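Local structure of putative solute-binding component of ABC transporter (Clostridium phytofermentans, 4YS6) at residues Y142-K147 with I290-R295. The protein probably binds sugars for uptake by an ABC transporter, and holds beta-D-glucopyranose in this crystal. Residues are numbered along the deposited sequence; the frame is centred on the assembly and turned at random.
With BGC (beta-D-glucopyranose), chain D.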
loop_
_atom_site.group_PDB
_atom_site.type_symbol
_atom_site.label_atom_id
_atom_site.label_comp_id
_atom_site.label_asym_id
_atom_site.label_seq_id
_atom_site.Cartn_x
_atom_site.Cartn_y
_atom_site.Cartn_z
ATOM N N TYR A 142 6.227 5.043 5.989
ATOM C CA TYR A 142 7.069 4.575 7.086
ATOM C C TYR A 142 6.226 4.446 8.359
ATOM O O TYR A 142 6.342 3.464 9.095
ATOM C CB TYR A 142 8.244 5.520 7.292
ATOM C CG TYR A 142 9.158 5.072 8.381
ATOM C CD1 TYR A 142 10.143 4.130 8.136
ATOM C CD2 TYR A 142 9.029 5.577 9.663
ATOM C CE1 TYR A 142 10.986 3.708 9.149
ATOM C CE2 TYR A 142 9.864 5.166 10.669
ATOM C CZ TYR A 142 10.832 4.234 10.406
ATOM O OH TYR A 142 11.646 3.842 11.440
HETATM N N MSE A 143 5.343 5.404 8.594
HETATM C CA MSE A 143 4.502 5.387 9.799
HETATM C C MSE A 143 3.520 4.213 9.756
HETATM O O MSE A 143 3.209 3.604 10.802
HETATM C CB MSE A 143 3.757 6.722 9.975
HETATM C CG MSE A 143 2.825 6.697 11.118
HETATM SE SE MSE A 143 1.878 8.435 11.187
HETATM C CE MSE A 143 3.445 9.594 11.395
ATOM N N VAL A 144 3.026 3.864 8.565
ATOM C CA VAL A 144 2.178 2.696 8.431
ATOM C C VAL A 144 2.923 1.477 8.970
ATOM O O VAL A 144 2.395 0.696 9.748
ATOM C CB VAL A 144 1.756 2.422 6.957
ATOM C CG1 VAL A 144 1.104 1.046 6.809
ATOM C CG2 VAL A 144 0.826 3.513 6.420
ATOM N N GLY A 145 4.158 1.298 8.511
ATOM C CA GLY A 145 4.980 0.196 8.975
ATOM C C GLY A 145 5.211 0.249 10.476
ATOM O O GLY A 145 5.090 -0.753 11.149
ATOM N N THR A 146 5.572 1.426 10.992
ATOM C CA THR A 146 5.739 1.592 12.431
ATOM C C THR A 146 4.505 1.106 13.188
ATOM O O THR A 146 4.606 0.364 14.180
ATOM C CB THR A 146 5.999 3.065 12.813
ATOM O OG1 THR A 146 7.118 3.579 12.078
ATOM C CG2 THR A 146 6.286 3.189 14.289
ATOM N N LYS A 147 3.330 1.523 12.728
ATOM C CA LYS A 147 2.090 1.184 13.438
ATOM C C LYS A 147 1.892 -0.322 13.469
ATOM O O LYS A 147 1.449 -0.884 14.484
ATOM C CB LYS A 147 0.878 1.859 12.801
ATOM C CG LYS A 147 0.820 3.360 13.049
ATOM C CD LYS A 147 -0.476 3.948 12.478
ATOM C CE LYS A 147 -0.582 5.436 12.648
ATOM N NZ LYS A 147 -0.649 5.799 14.076
ATOM N N ILE A 290 -5.137 -0.555 8.591
ATOM C CA ILE A 290 -4.783 0.861 8.592
ATOM C C ILE A 290 -5.694 1.487 7.566
ATOM O O ILE A 290 -5.772 1.014 6.431
ATOM C CB ILE A 290 -3.290 1.097 8.232
ATOM C CG1 ILE A 290 -2.330 0.459 9.247
ATOM C CG2 ILE A 290 -2.999 2.602 8.057
ATOM C CD1 ILE A 290 -2.388 1.004 10.612
ATOM N N PHE A 291 -6.395 2.539 7.959
ATOM C CA PHE A 291 -7.300 3.232 7.062
ATOM C C PHE A 291 -6.572 4.404 6.417
ATOM O O PHE A 291 -6.063 5.286 7.095
ATOM C CB PHE A 291 -8.538 3.741 7.785
ATOM C CG PHE A 291 -9.462 4.556 6.921
ATOM C CD1 PHE A 291 -9.967 4.042 5.732
ATOM C CD2 PHE A 291 -9.855 5.820 7.310
ATOM C CE1 PHE A 291 -10.834 4.796 4.949
ATOM C CE2 PHE A 291 -10.723 6.561 6.545
ATOM C CZ PHE A 291 -11.209 6.040 5.350
ATOM N N LYS A 292 -6.555 4.383 5.097
ATOM C CA LYS A 292 -5.998 5.425 4.274
ATOM C C LYS A 292 -7.131 5.959 3.380
ATOM O O LYS A 292 -7.599 5.300 2.448
ATOM C CB LYS A 292 -4.819 4.884 3.449
ATOM C CG LYS A 292 -3.750 4.195 4.303
ATOM C CD LYS A 292 -2.428 4.007 3.598
ATOM C CE LYS A 292 -2.515 3.152 2.342
ATOM N NZ LYS A 292 -1.116 2.875 1.891
ATOM N N ASP A 293 -7.619 7.146 3.704
ATOM C CA ASP A 293 -8.814 7.651 3.032
ATOM C C ASP A 293 -8.417 8.137 1.630
ATOM O O ASP A 293 -7.841 9.222 1.487
ATOM C CB ASP A 293 -9.461 8.773 3.849
ATOM C CG ASP A 293 -10.833 9.162 3.326
ATOM O OD1 ASP A 293 -11.105 8.983 2.115
ATOM O OD2 ASP A 293 -11.655 9.658 4.126
ATOM N N THR A 294 -8.708 7.328 0.611
ATOM C CA THR A 294 -8.304 7.685 -0.755
ATOM C C THR A 294 -8.955 8.974 -1.243
ATOM O O THR A 294 -8.454 9.602 -2.175
ATOM C CB THR A 294 -8.621 6.563 -1.779
ATOM O OG1 THR A 294 -10.029 6.290 -1.842
ATOM C CG2 THR A 294 -7.891 5.306 -1.419
ATOM N N ARG A 295 -10.077 9.378 -0.638
ATOM C CA ARG A 295 -10.725 10.608 -1.050
ATOM C C ARG A 295 -9.844 11.800 -0.691
ATOM O O ARG A 295 -9.791 12.810 -1.411
ATOM C CB ARG A 295 -12.083 10.748 -0.376
ATOM C CG ARG A 295 -13.029 9.634 -0.658
ATOM C CD ARG A 295 -14.265 9.790 0.200
ATOM N NE ARG A 295 -13.921 9.600 1.610
ATOM C CZ ARG A 295 -14.812 9.563 2.590
ATOM N NH1 ARG A 295 -16.090 9.716 2.321
ATOM N NH2 ARG A 295 -14.412 9.378 3.830
HETATM C C2 BGC D . -0.258 0.846 -1.456
HETATM C C3 BGC D . -1.080 -0.020 -0.559
HETATM C C4 BGC D . -1.697 -1.150 -1.270
HETATM C C5 BGC D . -0.705 -1.937 -2.069
HETATM C C6 BGC D . -1.330 -2.971 -2.982
HETATM C C1 BGC D . 0.845 -0.004 -2.119
HETATM O O1 BGC D . 1.580 0.677 -2.929
HETATM O O2 BGC D . 0.348 1.890 -0.705
HETATM O O3 BGC D . -2.106 0.855 0.044
HETATM O O4 BGC D . -2.292 -2.096 -0.347
HETATM O O5 BGC D . 0.034 -0.998 -2.907
HETATM O O6 BGC D . -2.425 -2.442 -3.712
#
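Val144 and Lys147, one turn apart on helix 141-155, pack against the end of strand 289-291. The contact across the two segments is apolar. Val144 CG1 lies 4.3 Å from Ile290 CG1. The CD1 methyl of Ile290 reaches further along the helix and sits 4.0 Å from Lys147 CD, against the aliphatic part of that chain. Beyond CD the lysine leads away from Ile290, and its one bend, at chi4, carries the amine further off. The other methyl of Val144, CG2, touches Lys292 CD at 4.3 Å. Pro336 of strand 331-339 packs on both Val144 and Ile290.

The fold is that of a periplasmic binding protein, with sugar held between two lobes. Strand 289-291 is an outermost strand of the seven-stranded sheet, and Lys292 follows it directly into the glucose pocket.

In 290-295, Lys292 and Asp293 make polar contacts. A bend at chi3 (-60°) brings Lys292 NZ to the glucose, 2.9 Å from BGC O3. The bond from Lys292 NZ to BGC O2 is weak. Gln271 OE1 also accepts from NZ. Further on, Asp293 caps helix 294-309: its OD1 accepts from Arg295 N on the anti side and from Arg295 NE on the syn side. Arg295 forms a salt bridge with the same carboxylate, presenting two nitrogens along one edge, with NE 2.9 Å from Asp293 OD1 and NH2 2.8 Å from Asp293 OD2.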